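LbaCas13a H328A (C2c2) (Lachnospiraceae bacterium NK4A179, PDB 5WLH) binds a CRISPR guide RNA in its precursor form and, as a Cas13a effector, probably uses it to recognise and cleave RNA, cutting at adenosines. Local coordinates at residues C823-S828 / I1287-L1292; V195-K200 / P214-Q219; L299-R304 / R393-K398. One frame throughout, in Å; residues are numbered along the deposited sequence.

Contact 1: C823-S828 / I1287-L1292. With nucleotides of chain B.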
loop_
_atom_site.group_PDB
_atom_site.type_symbol
_atom_site.label_atom_id
_atom_site.label_comp_id
_atom_site.label_asym_id
_atom_site.label_seq_id
_atom_site.Cartn_x
_atom_site.Cartn_y
_atom_site.Cartn_z
ATOM N N CYS A 823 10.924 3.766 2.019
ATOM C CA CYS A 823 11.246 3.094 0.760
ATOM C C CYS A 823 10.072 2.258 0.260
ATOM O O CYS A 823 9.613 1.348 0.949
ATOM C CB CYS A 823 12.480 2.199 0.918
ATOM S SG CYS A 823 13.037 1.437 -0.636
ATOM N N MET A 824 9.601 2.558 -0.956
ATOM C CA MET A 824 8.410 1.890 -1.482
ATOM C C MET A 824 8.661 0.436 -1.824
ATOM O O MET A 824 7.705 -0.341 -1.926
ATOM C CB MET A 824 7.899 2.561 -2.758
ATOM C CG MET A 824 7.643 4.013 -2.676
ATOM S SD MET A 824 7.904 4.724 -4.311
ATOM C CE MET A 824 6.341 4.618 -5.115
ATOM N N GLN A 825 9.909 0.061 -2.054
ATOM C CA GLN A 825 10.237 -1.295 -2.449
ATOM C C GLN A 825 10.553 -2.101 -1.207
ATOM O O GLN A 825 11.355 -1.667 -0.367
ATOM C CB GLN A 825 11.433 -1.307 -3.400
ATOM C CG GLN A 825 11.373 -2.374 -4.455
ATOM C CD GLN A 825 12.139 -1.984 -5.700
ATOM O OE1 GLN A 825 13.349 -2.196 -5.782
ATOM N NE2 GLN A 825 11.441 -1.398 -6.677
ATOM N N LYS A 826 9.893 -3.243 -1.068
ATOM C CA LYS A 826 10.308 -4.193 -0.053
ATOM C C LYS A 826 11.766 -4.565 -0.273
ATOM O O LYS A 826 12.210 -4.724 -1.411
ATOM C CB LYS A 826 9.448 -5.441 -0.111
ATOM C CG LYS A 826 9.639 -6.353 1.066
ATOM C CD LYS A 826 8.589 -7.437 1.051
ATOM C CE LYS A 826 7.302 -6.940 0.385
ATOM N NZ LYS A 826 6.616 -5.731 0.974
ATOM N N LYS A 827 12.513 -4.686 0.815
ATOM C CA LYS A 827 13.941 -4.950 0.714
ATOM C C LYS A 827 14.202 -6.449 0.744
ATOM O O LYS A 827 13.699 -7.165 1.618
ATOM C CB LYS A 827 14.714 -4.242 1.829
ATOM C CG LYS A 827 14.206 -2.846 2.141
ATOM C CD LYS A 827 14.867 -2.271 3.392
ATOM C CE LYS A 827 16.055 -1.385 3.032
ATOM N NZ LYS A 827 16.764 -0.881 4.247
ATOM N N SER A 828 14.965 -6.918 -0.239
ATOM C CA SER A 828 15.457 -8.282 -0.261
ATOM C C SER A 828 16.688 -8.400 0.633
ATOM O O SER A 828 17.177 -7.419 1.198
ATOM C CB SER A 828 15.797 -8.697 -1.688
ATOM O OG SER A 828 16.928 -7.968 -2.141
ATOM N N ILE A 1287 4.713 -2.644 -6.537
ATOM C CA ILE A 1287 3.747 -3.296 -5.663
ATOM C C ILE A 1287 3.645 -4.776 -5.996
ATOM O O ILE A 1287 3.589 -5.627 -5.099
ATOM C CB ILE A 1287 2.398 -2.575 -5.766
ATOM C CG1 ILE A 1287 2.509 -1.222 -5.044
ATOM C CG2 ILE A 1287 1.294 -3.418 -5.142
ATOM C CD1 ILE A 1287 1.326 -0.302 -5.307
ATOM N N LEU A 1288 3.630 -5.108 -7.290
ATOM C CA LEU A 1288 3.647 -6.508 -7.706
ATOM C C LEU A 1288 4.899 -7.207 -7.201
ATOM O O LEU A 1288 4.828 -8.291 -6.617
ATOM C CB LEU A 1288 3.567 -6.596 -9.231
ATOM C CG LEU A 1288 3.787 -7.987 -9.846
ATOM C CD1 LEU A 1288 2.726 -8.947 -9.374
ATOM C CD2 LEU A 1288 3.741 -7.887 -11.355
ATOM N N TYR A 1289 6.057 -6.591 -7.419
ATOM C CA TYR A 1289 7.315 -7.162 -6.935
ATOM C C TYR A 1289 7.274 -7.391 -5.421
ATOM O O TYR A 1289 7.728 -8.431 -4.916
ATOM C CB TYR A 1289 8.447 -6.223 -7.336
ATOM C CG TYR A 1289 9.766 -6.484 -6.649
ATOM C CD1 TYR A 1289 10.702 -7.345 -7.217
ATOM C CD2 TYR A 1289 10.094 -5.842 -5.457
ATOM C CE1 TYR A 1289 11.920 -7.583 -6.602
ATOM C CE2 TYR A 1289 11.313 -6.087 -4.831
ATOM C CZ TYR A 1289 12.215 -6.953 -5.417
ATOM O OH TYR A 1289 13.423 -7.197 -4.808
ATOM N N ASN A 1290 6.724 -6.430 -4.678
ATOM C CA ASN A 1290 6.637 -6.570 -3.224
ATOM C C ASN A 1290 5.768 -7.752 -2.828
ATOM O O ASN A 1290 6.101 -8.489 -1.891
ATOM C CB ASN A 1290 6.049 -5.300 -2.592
ATOM C CG ASN A 1290 6.935 -4.095 -2.734
ATOM O OD1 ASN A 1290 8.121 -4.199 -3.045
ATOM N ND2 ASN A 1290 6.352 -2.911 -2.490
ATOM N N ILE A 1291 4.619 -7.926 -3.496
ATOM C CA ILE A 1291 3.747 -9.054 -3.174
ATOM C C ILE A 1291 4.504 -10.365 -3.335
ATOM O O ILE A 1291 4.464 -11.239 -2.464
ATOM C CB ILE A 1291 2.481 -9.022 -4.047
ATOM C CG1 ILE A 1291 1.612 -7.831 -3.644
ATOM C CG2 ILE A 1291 1.737 -10.350 -3.940
ATOM C CD1 ILE A 1291 0.454 -7.565 -4.625
ATOM N N LEU A 1292 5.239 -10.503 -4.436
ATOM C CA LEU A 1292 6.032 -11.716 -4.633
ATOM C C LEU A 1292 7.143 -11.840 -3.595
ATOM O O LEU A 1292 7.392 -12.935 -3.068
ATOM C CB LEU A 1292 6.613 -11.722 -6.047
ATOM C CG LEU A 1292 5.455 -11.704 -7.048
ATOM C CD1 LEU A 1292 5.930 -11.197 -8.425
ATOM C CD2 LEU A 1292 4.848 -13.091 -7.163
ATOM P P C B 30 3.735 -2.181 0.214
ATOM O OP1 C B 30 4.177 -3.429 -0.461
ATOM O OP2 C B 30 2.546 -2.178 1.110
ATOM O "O5'" C B 30 4.931 -1.609 1.081
ATOM C "C5'" C B 30 6.275 -1.661 0.613
ATOM C "C4'" C B 30 7.199 -0.956 1.573
ATOM O "O4'" C B 30 6.744 0.407 1.782
ATOM C "C3'" C B 30 7.259 -1.533 2.977
ATOM O "O3'" C B 30 8.114 -2.654 3.061
ATOM C "C2'" C B 30 7.744 -0.351 3.808
ATOM O "O2'" C B 30 9.140 -0.206 3.684
ATOM C "C1'" C B 30 7.075 0.826 3.089
ATOM N N1 C B 30 5.844 1.265 3.771
ATOM C C2 C B 30 6.010 1.999 4.943
ATOM O O2 C B 30 7.147 2.220 5.353
ATOM N N3 C B 30 4.930 2.437 5.599
ATOM C C4 C B 30 3.727 2.177 5.119
ATOM N N4 C B 30 2.704 2.647 5.834
ATOM C C5 C B 30 3.510 1.430 3.920
ATOM C C6 C B 30 4.604 0.997 3.264
ATOM P P A B 29 -1.073 1.663 -0.455
ATOM O OP1 A B 29 -1.967 0.522 -0.828
ATOM O OP2 A B 29 -1.134 2.354 0.877
ATOM O "O5'" A B 29 0.453 1.239 -0.556
ATOM C "C5'" A B 29 0.950 0.579 -1.708
ATOM C "C4'" A B 29 2.437 0.809 -1.870
ATOM O "O4'" A B 29 2.734 2.223 -1.829
ATOM C "C3'" A B 29 3.347 0.222 -0.802
ATOM O "O3'" A B 29 3.568 -1.159 -1.004
ATOM C "C2'" A B 29 4.599 1.060 -0.972
ATOM O "O2'" A B 29 5.269 0.692 -2.165
ATOM C "C1'" A B 29 3.981 2.434 -1.212
ATOM N N9 A B 29 3.740 3.121 0.074
ATOM C C8 A B 29 2.552 3.395 0.696
ATOM N N7 A B 29 2.704 4.019 1.852
ATOM C C5 A B 29 4.073 4.150 1.974
ATOM C C6 A B 29 4.865 4.716 2.987
ATOM N N6 A B 29 4.331 5.283 4.078
ATOM N N1 A B 29 6.192 4.679 2.824
ATOM C C2 A B 29 6.691 4.114 1.716
ATOM N N3 A B 29 6.043 3.547 0.686
ATOM C C4 A B 29 4.722 3.602 0.890
ATOM P P A B 8 12.340 6.043 -7.253
ATOM O OP1 A B 8 13.686 5.548 -7.737
ATOM O OP2 A B 8 12.191 6.723 -5.952
ATOM O "O5'" A B 8 11.824 6.966 -8.439
ATOM C "C5'" A B 8 11.084 8.141 -8.200
ATOM C "C4'" A B 8 9.614 7.861 -8.358
ATOM O "O4'" A B 8 9.162 7.019 -7.269
ATOM C "C3'" A B 8 8.724 9.088 -8.298
ATOM O "O3'" A B 8 8.611 9.684 -9.573
ATOM C "C2'" A B 8 7.405 8.546 -7.774
ATOM O "O2'" A B 8 6.681 7.912 -8.821
ATOM C "C1'" A B 8 7.892 7.470 -6.807
ATOM N N9 A B 8 8.063 8.004 -5.443
ATOM C C8 A B 8 9.228 8.175 -4.731
ATOM N N7 A B 8 9.041 8.652 -3.520
ATOM C C5 A B 8 7.651 8.784 -3.426
ATOM C C6 A B 8 6.810 9.261 -2.403
ATOM N N6 A B 8 7.268 9.650 -1.223
ATOM N N1 A B 8 5.471 9.271 -2.626
ATOM C C2 A B 8 5.022 8.863 -3.825
ATOM N N3 A B 8 5.730 8.395 -4.857
ATOM C C4 A B 8 7.041 8.400 -4.598
HETATM O O HOH W 1 14.312 -5.414 -2.596
#
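Asn1290, on helix 1284-1294, reads the backbone of Met824 and Lys826 with both ends of its amide, and this is the tight half of the contact. Its ND2 donates to Met824 O at 3.0 Å, a fairly straight bond (157° at the hydrogen) lying in the carbonyl plane. Lys826 N reaches Asn1290 OD1 at 2.8 Å from above the plane of that carbonyl. ND2 also gives a 3.0 Å bond to OP1 of C30 in chain B, while Met824 O accepts a second bond, 2.7 Å from O2' of A29 in the same RNA chain. Lys826 bends back over the helix, its last two torsions folded, until CE lies 3.0 Å from Asn1290 O; its ammonium goes on to a salt bridge with a further RNA phosphate. Met824 turns the other way and sets SD 3.5 Å from N9 of A8 in chain B.

Toward Ser828 the fit loosens. The Tyr1289 ring crosses the side chain of Gln825 at about a right angle, CE2 meeting CG at 3.7 Å, and Gln825 NE2 bonds to a uracil O2 and to Thr1286. Beyond the ring a water lies at its edge, in plane, joining Tyr1289 OH to Lys826 O and Ser828 N.

Asn1290 ND2 and Met824 O thus each serve both the loop-helix contact and the RNA. Holding this loop on the helix is therefore probably coupled to holding the pre-crRNA; their two RNA bonds go to the sugar-phosphate backbone, whereas Gln825 touches a base.

Contact 2: V195-K200 / P214-Q219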
loop_
_atom_site.group_PDB
_atom_site.type_symbol
_atom_site.label_atom_id
_atom_site.label_comp_id
_atom_site.label_asym_id
_atom_site.label_seq_id
_atom_site.Cartn_x
_atom_site.Cartn_y
_atom_site.Cartn_z
ATOM N N VAL A 195 31.406 22.695 -8.044
ATOM C CA VAL A 195 32.098 22.340 -6.811
ATOM C C VAL A 195 32.979 21.130 -7.045
ATOM O O VAL A 195 34.136 21.088 -6.601
ATOM C CB VAL A 195 31.087 22.084 -5.674
ATOM C CG1 VAL A 195 31.830 21.649 -4.412
ATOM C CG2 VAL A 195 30.242 23.321 -5.407
ATOM N N LYS A 196 32.453 20.135 -7.766
ATOM C CA LYS A 196 33.235 18.947 -8.086
ATOM C C LYS A 196 34.420 19.306 -8.966
ATOM O O LYS A 196 35.524 18.784 -8.780
ATOM C CB LYS A 196 32.362 17.907 -8.793
ATOM C CG LYS A 196 31.230 17.341 -7.944
ATOM C CD LYS A 196 30.268 16.496 -8.786
ATOM C CE LYS A 196 31.001 15.374 -9.505
ATOM N NZ LYS A 196 30.057 14.435 -10.166
ATOM N N ARG A 197 34.205 20.191 -9.934
ATOM C CA ARG A 197 35.314 20.617 -10.783
ATOM C C ARG A 197 36.351 21.389 -9.981
ATOM O O ARG A 197 37.554 21.241 -10.216
ATOM C CB ARG A 197 34.797 21.456 -11.946
ATOM C CG ARG A 197 34.047 20.634 -12.987
ATOM C CD ARG A 197 33.241 21.536 -13.909
ATOM N NE ARG A 197 34.101 22.298 -14.812
ATOM C CZ ARG A 197 33.705 23.355 -15.519
ATOM N NH1 ARG A 197 32.451 23.793 -15.440
ATOM N NH2 ARG A 197 34.566 23.975 -16.308
ATOM N N GLY A 198 35.907 22.223 -9.037
ATOM C CA GLY A 198 36.851 22.904 -8.166
ATOM C C GLY A 198 37.664 21.927 -7.339
ATOM O O GLY A 198 38.882 22.082 -7.180
ATOM N N LEU A 199 37.007 20.890 -6.823
ATOM C CA LEU A 199 37.721 19.902 -6.025
ATOM C C LEU A 199 38.716 19.128 -6.874
ATOM O O LEU A 199 39.859 18.905 -6.457
ATOM C CB LEU A 199 36.719 18.950 -5.378
ATOM C CG LEU A 199 37.312 17.782 -4.604
ATOM C CD1 LEU A 199 38.346 18.284 -3.591
ATOM C CD2 LEU A 199 36.170 17.062 -3.908
ATOM N N LYS A 200 38.299 18.705 -8.067
ATOM C CA LYS A 200 39.221 17.992 -8.941
ATOM C C LYS A 200 40.453 18.837 -9.250
ATOM O O LYS A 200 41.583 18.342 -9.201
ATOM C CB LYS A 200 38.524 17.589 -10.233
ATOM C CG LYS A 200 39.519 17.062 -11.257
ATOM C CD LYS A 200 38.922 16.027 -12.161
ATOM C CE LYS A 200 40.026 15.331 -12.946
ATOM N NZ LYS A 200 39.440 14.461 -13.988
ATOM N N PRO A 214 40.156 26.147 -16.824
ATOM C CA PRO A 214 40.333 27.599 -16.630
ATOM C C PRO A 214 39.089 28.334 -16.137
ATOM O O PRO A 214 39.231 29.345 -15.443
ATOM C CB PRO A 214 40.772 28.093 -18.023
ATOM C CG PRO A 214 40.431 26.960 -18.989
ATOM C CD PRO A 214 40.489 25.699 -18.191
ATOM N N ASP A 215 37.882 27.864 -16.459
ATOM C CA ASP A 215 36.666 28.542 -16.022
ATOM C C ASP A 215 36.368 28.327 -14.539
ATOM O O ASP A 215 35.461 28.968 -13.997
ATOM C CB ASP A 215 35.477 28.070 -16.868
ATOM C CG ASP A 215 34.206 28.838 -16.573
ATOM O OD1 ASP A 215 34.286 30.075 -16.400
ATOM O OD2 ASP A 215 33.129 28.207 -16.499
ATOM N N ILE A 216 37.130 27.472 -13.869
ATOM C CA ILE A 216 36.873 27.082 -12.489
ATOM C C ILE A 216 37.901 27.752 -11.590
ATOM O O ILE A 216 39.103 27.740 -11.888
ATOM C CB ILE A 216 36.914 25.553 -12.335
ATOM C CG1 ILE A 216 35.713 24.917 -13.035
ATOM C CG2 ILE A 216 36.965 25.154 -10.864
ATOM C CD1 ILE A 216 34.411 25.159 -12.343
ATOM N N ASP A 217 37.427 28.332 -10.491
ATOM C CA ASP A 217 38.278 28.942 -9.477
ATOM C C ASP A 217 38.204 28.089 -8.219
ATOM O O ASP A 217 37.128 27.955 -7.627
ATOM C CB ASP A 217 37.821 30.368 -9.184
ATOM C CG ASP A 217 38.727 31.079 -8.210
ATOM O OD1 ASP A 217 39.777 31.595 -8.648
ATOM O OD2 ASP A 217 38.388 31.125 -7.012
ATOM N N VAL A 218 39.343 27.524 -7.802
ATOM C CA VAL A 218 39.325 26.625 -6.647
ATOM C C VAL A 218 38.786 27.344 -5.416
ATOM O O VAL A 218 37.962 26.796 -4.670
ATOM C CB VAL A 218 40.724 26.035 -6.394
ATOM C CG1 VAL A 218 40.792 25.457 -4.982
ATOM C CG2 VAL A 218 41.030 24.959 -7.415
ATOM N N GLN A 219 39.220 28.584 -5.197
ATOM C CA GLN A 219 38.790 29.316 -4.010
ATOM C C GLN A 219 37.278 29.537 -4.007
ATOM O O GLN A 219 36.596 29.237 -3.022
ATOM C CB GLN A 219 39.521 30.656 -3.925
ATOM C CG GLN A 219 39.179 31.420 -2.661
ATOM C CD GLN A 219 39.780 30.759 -1.439
ATOM O OE1 GLN A 219 40.991 30.516 -1.387
ATOM N NE2 GLN A 219 38.937 30.418 -0.470
HETATM O O HOH W 2 31.884 26.051 -17.240
#
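Arg197 is where the helix first meets the loop opposite, laying its side chain across Ile216 at about a right angle. Both ends of the arginine take part. CB packs on Ile216 CG1 at 3.7 Å, and the chain then bends at its third torsion (chi3 71°), which folds the guanidinium back over the same isoleucine. Ile216 CG1 sits 3.3 Å above one face of that flat group, offset toward its rim, with NE 3.6 Å from CG1. In the guanidinium plane a water accepts from Arg197 NH1 at 2.9 Å and donates to Asp215 OD2 at 2.6 Å, bridging the two side chains. The ionic partners of Arg197 are Asp213 and Glu193, whereas Asp215 pairs with Arg194. With an alanine here, Ile216 would probably lose the flat cover over CG1 and CD1, and Asp213 and Glu193 would each lose the charge of this guanidinium.

One residue on, Gly198 brings the backbones together: its CA is 4.7 Å from Val218 CA. The CG2 branch of Ile216 lies against Gly198 CA at 3.5 Å, while its CG1 branch serves Arg197. Val218 CG2 rests on the carbonyl oxygen of Gly198 as the next helix begins.

Leu199 points off to Phe222, and Lys200 to Glu175 and Asp179 of helix 175-185. The contact thus lies in a helical hairpin: helix 193-206 ends, the chain turns back, and Asp217 N-caps helix 218-230, whose Phe222 and Tyr225 pack on Val195 of the first helix.

Contact 3: L299-R304 / R393-K398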
loop_
_atom_site.group_PDB
_atom_site.type_symbol
_atom_site.label_atom_id
_atom_site.label_comp_id
_atom_site.label_asym_id
_atom_site.label_seq_id
_atom_site.Cartn_x
_atom_site.Cartn_y
_atom_site.Cartn_z
ATOM N N LEU A 299 -5.816 23.625 -23.985
ATOM C CA LEU A 299 -4.822 22.558 -24.100
ATOM C C LEU A 299 -3.876 22.811 -25.262
ATOM O O LEU A 299 -2.697 22.451 -25.198
ATOM C CB LEU A 299 -5.485 21.197 -24.298
ATOM C CG LEU A 299 -5.950 20.446 -23.058
ATOM C CD1 LEU A 299 -5.997 18.943 -23.377
ATOM C CD2 LEU A 299 -5.023 20.749 -21.881
ATOM N N ARG A 300 -4.370 23.428 -26.330
ATOM C CA ARG A 300 -3.485 23.736 -27.449
ATOM C C ARG A 300 -2.422 24.751 -27.060
ATOM O O ARG A 300 -1.268 24.632 -27.482
ATOM C CB ARG A 300 -4.308 24.253 -28.624
ATOM C CG ARG A 300 -3.478 24.557 -29.861
ATOM C CD ARG A 300 -4.401 24.724 -31.075
ATOM N NE ARG A 300 -5.207 23.532 -31.313
ATOM C CZ ARG A 300 -6.509 23.448 -31.062
ATOM N NH1 ARG A 300 -7.163 24.490 -30.569
ATOM N NH2 ARG A 300 -7.156 22.320 -31.305
ATOM N N ARG A 301 -2.789 25.767 -26.278
ATOM C CA ARG A 301 -1.792 26.729 -25.829
ATOM C C ARG A 301 -0.758 26.064 -24.937
ATOM O O ARG A 301 0.437 26.366 -25.023
ATOM C CB ARG A 301 -2.458 27.883 -25.091
ATOM C CG ARG A 301 -3.310 28.769 -26.041
ATOM C CD ARG A 301 -4.185 29.720 -25.266
ATOM N NE ARG A 301 -5.253 30.211 -26.139
ATOM C CZ ARG A 301 -5.083 31.174 -27.041
ATOM N NH1 ARG A 301 -3.900 31.750 -27.165
ATOM N NH2 ARG A 301 -6.095 31.573 -27.806
ATOM N N MET A 302 -1.202 25.160 -24.065
ATOM C CA MET A 302 -0.244 24.426 -23.242
ATOM C C MET A 302 0.632 23.523 -24.104
ATOM O O MET A 302 1.839 23.403 -23.860
ATOM C CB MET A 302 -0.994 23.609 -22.185
ATOM C CG MET A 302 -0.092 23.032 -21.132
ATOM S SD MET A 302 -1.043 22.115 -19.880
ATOM C CE MET A 302 -1.388 20.615 -20.772
ATOM N N ARG A 303 0.050 22.906 -25.137
ATOM C CA ARG A 303 0.840 22.091 -26.051
ATOM C C ARG A 303 1.900 22.927 -26.758
ATOM O O ARG A 303 3.036 22.472 -26.941
ATOM C CB ARG A 303 -0.077 21.412 -27.066
ATOM C CG ARG A 303 0.633 20.530 -28.064
ATOM C CD ARG A 303 1.283 19.331 -27.378
ATOM N NE ARG A 303 2.266 18.695 -28.248
ATOM C CZ ARG A 303 2.987 17.633 -27.916
ATOM N NH1 ARG A 303 2.834 17.068 -26.717
ATOM N NH2 ARG A 303 3.874 17.145 -28.783
ATOM N N ARG A 304 1.546 24.149 -27.170
ATOM C CA ARG A 304 2.530 25.012 -27.828
ATOM C C ARG A 304 3.692 25.331 -26.897
ATOM O O ARG A 304 4.844 25.440 -27.338
ATOM C CB ARG A 304 1.865 26.300 -28.314
ATOM C CG ARG A 304 1.007 26.084 -29.540
ATOM C CD ARG A 304 0.719 27.407 -30.234
ATOM N NE ARG A 304 -0.347 27.273 -31.221
ATOM C CZ ARG A 304 -1.618 27.547 -30.970
ATOM N NH1 ARG A 304 -1.973 27.968 -29.760
ATOM N NH2 ARG A 304 -2.529 27.409 -31.926
ATOM N N ARG A 393 -0.029 32.578 -29.318
ATOM C CA ARG A 393 0.408 31.186 -29.347
ATOM C C ARG A 393 0.167 30.510 -28.009
ATOM O O ARG A 393 -0.257 29.352 -27.959
ATOM C CB ARG A 393 1.897 31.105 -29.670
ATOM C CG ARG A 393 2.235 31.122 -31.140
ATOM C CD ARG A 393 3.728 31.285 -31.335
ATOM N NE ARG A 393 4.045 31.624 -32.715
ATOM C CZ ARG A 393 4.126 32.866 -33.178
ATOM N NH1 ARG A 393 3.917 33.900 -32.369
ATOM N NH2 ARG A 393 4.418 33.069 -34.451
ATOM N N TYR A 394 0.500 31.201 -26.923
ATOM C CA TYR A 394 0.497 30.671 -25.575
ATOM C C TYR A 394 -0.641 31.347 -24.817
ATOM O O TYR A 394 -1.584 31.874 -25.434
ATOM C CB TYR A 394 1.883 30.891 -24.958
ATOM C CG TYR A 394 2.995 30.565 -25.942
ATOM C CD1 TYR A 394 3.155 29.278 -26.433
ATOM C CD2 TYR A 394 3.859 31.559 -26.407
ATOM C CE1 TYR A 394 4.156 28.972 -27.356
ATOM C CE2 TYR A 394 4.854 31.271 -27.322
ATOM C CZ TYR A 394 4.996 29.978 -27.794
ATOM O OH TYR A 394 5.986 29.676 -28.699
ATOM N N PHE A 395 -0.560 31.352 -23.492
ATOM C CA PHE A 395 -1.611 32.000 -22.729
ATOM C C PHE A 395 -1.384 33.506 -22.670
ATOM O O PHE A 395 -0.244 33.991 -22.705
ATOM C CB PHE A 395 -1.699 31.387 -21.332
ATOM C CG PHE A 395 -2.079 29.929 -21.353
ATOM C CD1 PHE A 395 -3.395 29.539 -21.534
ATOM C CD2 PHE A 395 -1.107 28.944 -21.243
ATOM C CE1 PHE A 395 -3.734 28.180 -21.572
ATOM C CE2 PHE A 395 -1.437 27.609 -21.278
ATOM C CZ PHE A 395 -2.755 27.219 -21.447
ATOM N N ASP A 396 -2.495 34.255 -22.619
ATOM C CA ASP A 396 -2.400 35.703 -22.435
ATOM C C ASP A 396 -1.711 36.055 -21.125
ATOM O O ASP A 396 -1.050 37.091 -21.030
ATOM C CB ASP A 396 -3.785 36.358 -22.448
ATOM C CG ASP A 396 -4.515 36.201 -23.770
ATOM O OD1 ASP A 396 -3.900 35.757 -24.765
ATOM O OD2 ASP A 396 -5.722 36.536 -23.804
ATOM N N ASP A 397 -1.893 35.238 -20.094
ATOM C CA ASP A 397 -1.332 35.534 -18.784
ATOM C C ASP A 397 0.123 35.082 -18.776
ATOM O O ASP A 397 0.404 33.879 -18.808
ATOM C CB ASP A 397 -2.141 34.836 -17.697
ATOM C CG ASP A 397 -1.784 35.310 -16.309
ATOM O OD1 ASP A 397 -0.676 35.853 -16.110
ATOM O OD2 ASP A 397 -2.625 35.134 -15.405
ATOM N N LYS A 398 1.041 36.052 -18.748
ATOM C CA LYS A 398 2.469 35.743 -18.742
ATOM C C LYS A 398 2.834 34.836 -17.577
ATOM O O LYS A 398 3.696 33.966 -17.714
ATOM C CB LYS A 398 3.289 37.030 -18.664
ATOM C CG LYS A 398 2.936 38.056 -19.739
ATOM C CD LYS A 398 4.168 38.529 -20.501
ATOM C CE LYS A 398 3.816 38.970 -21.923
ATOM N NZ LYS A 398 3.463 37.820 -22.818
#
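The backbone oxygen of Arg393 accepts a 2.8 Å hydrogen bond from Arg304 NH1, bent at the hydrogen (146°) and tilted out of both the carbonyl and the guanidinium planes. Arg304 gets there as an extended chain that reaches across to the loop, with CD also close, 3.1 Å from the same oxygen. The methylene CG of Arg300, one turn earlier, sits over one face of the Arg304 guanidinium, toward its rim.

Arg301 serves the next carbonyl in the loop. Its NH1 donates to Tyr394 O at 2.9 Å, with the oxygen at the edge of the guanidinium and near its plane; NE makes a salt bridge to Asp297 of the same helix. Two arginines three residues apart thus bind two successive peptide oxygens, and residues 393 to 395 follow the helix surface without backbone-to-backbone bonds to it.

Aromatic rings fill in on either end of this polar pair. Arg301 CB stands over the centre of the Phe395 ring, 3.8 Å from its centroid and only 13° off the normal, a CH-pi contact. With CG anti to the carbonyl carbon (chi1 -63°), Phe395 brings its CZ to within 4.1 Å of Met302 CB. The Tyr394 ring has CE1 3.6 Å from Arg304 CB, with Arg304 O near the ring plane at its edge, while CB of the preceding Arg393 lies over the ring centre.

Helix 292-311 is in this way joined to the connection between helices 357-388 and 398-417. Asp397 N-caps the latter helix, Phe395 also touches its Leu400, and Met302 carries the packing inward to Trp437 and Leu440 of helix 429-458.

In the fold
The three contacts are spread through the chain, their centres about 41 Å from one another, and none touches another. Contact 2 closes first, within the helical hairpin 193-206 and 218-230; contact 3 follows, tying helix 292-311 to the connection before helix 398-417. Both are buried joints of the N-terminal, largely helical portion, their centres about 45 and 38 Å from the centre of the chain, with nearest atoms about 8 and 7 Å from the RNA. Contact 1 comes last, its centre about 10 Å from that of the chain. It spans 458 residues to reach helix 1284-1294, beside the antiparallel sheet that begins with strand 1297-1310, and of the three it alone binds the pre-crRNA directly.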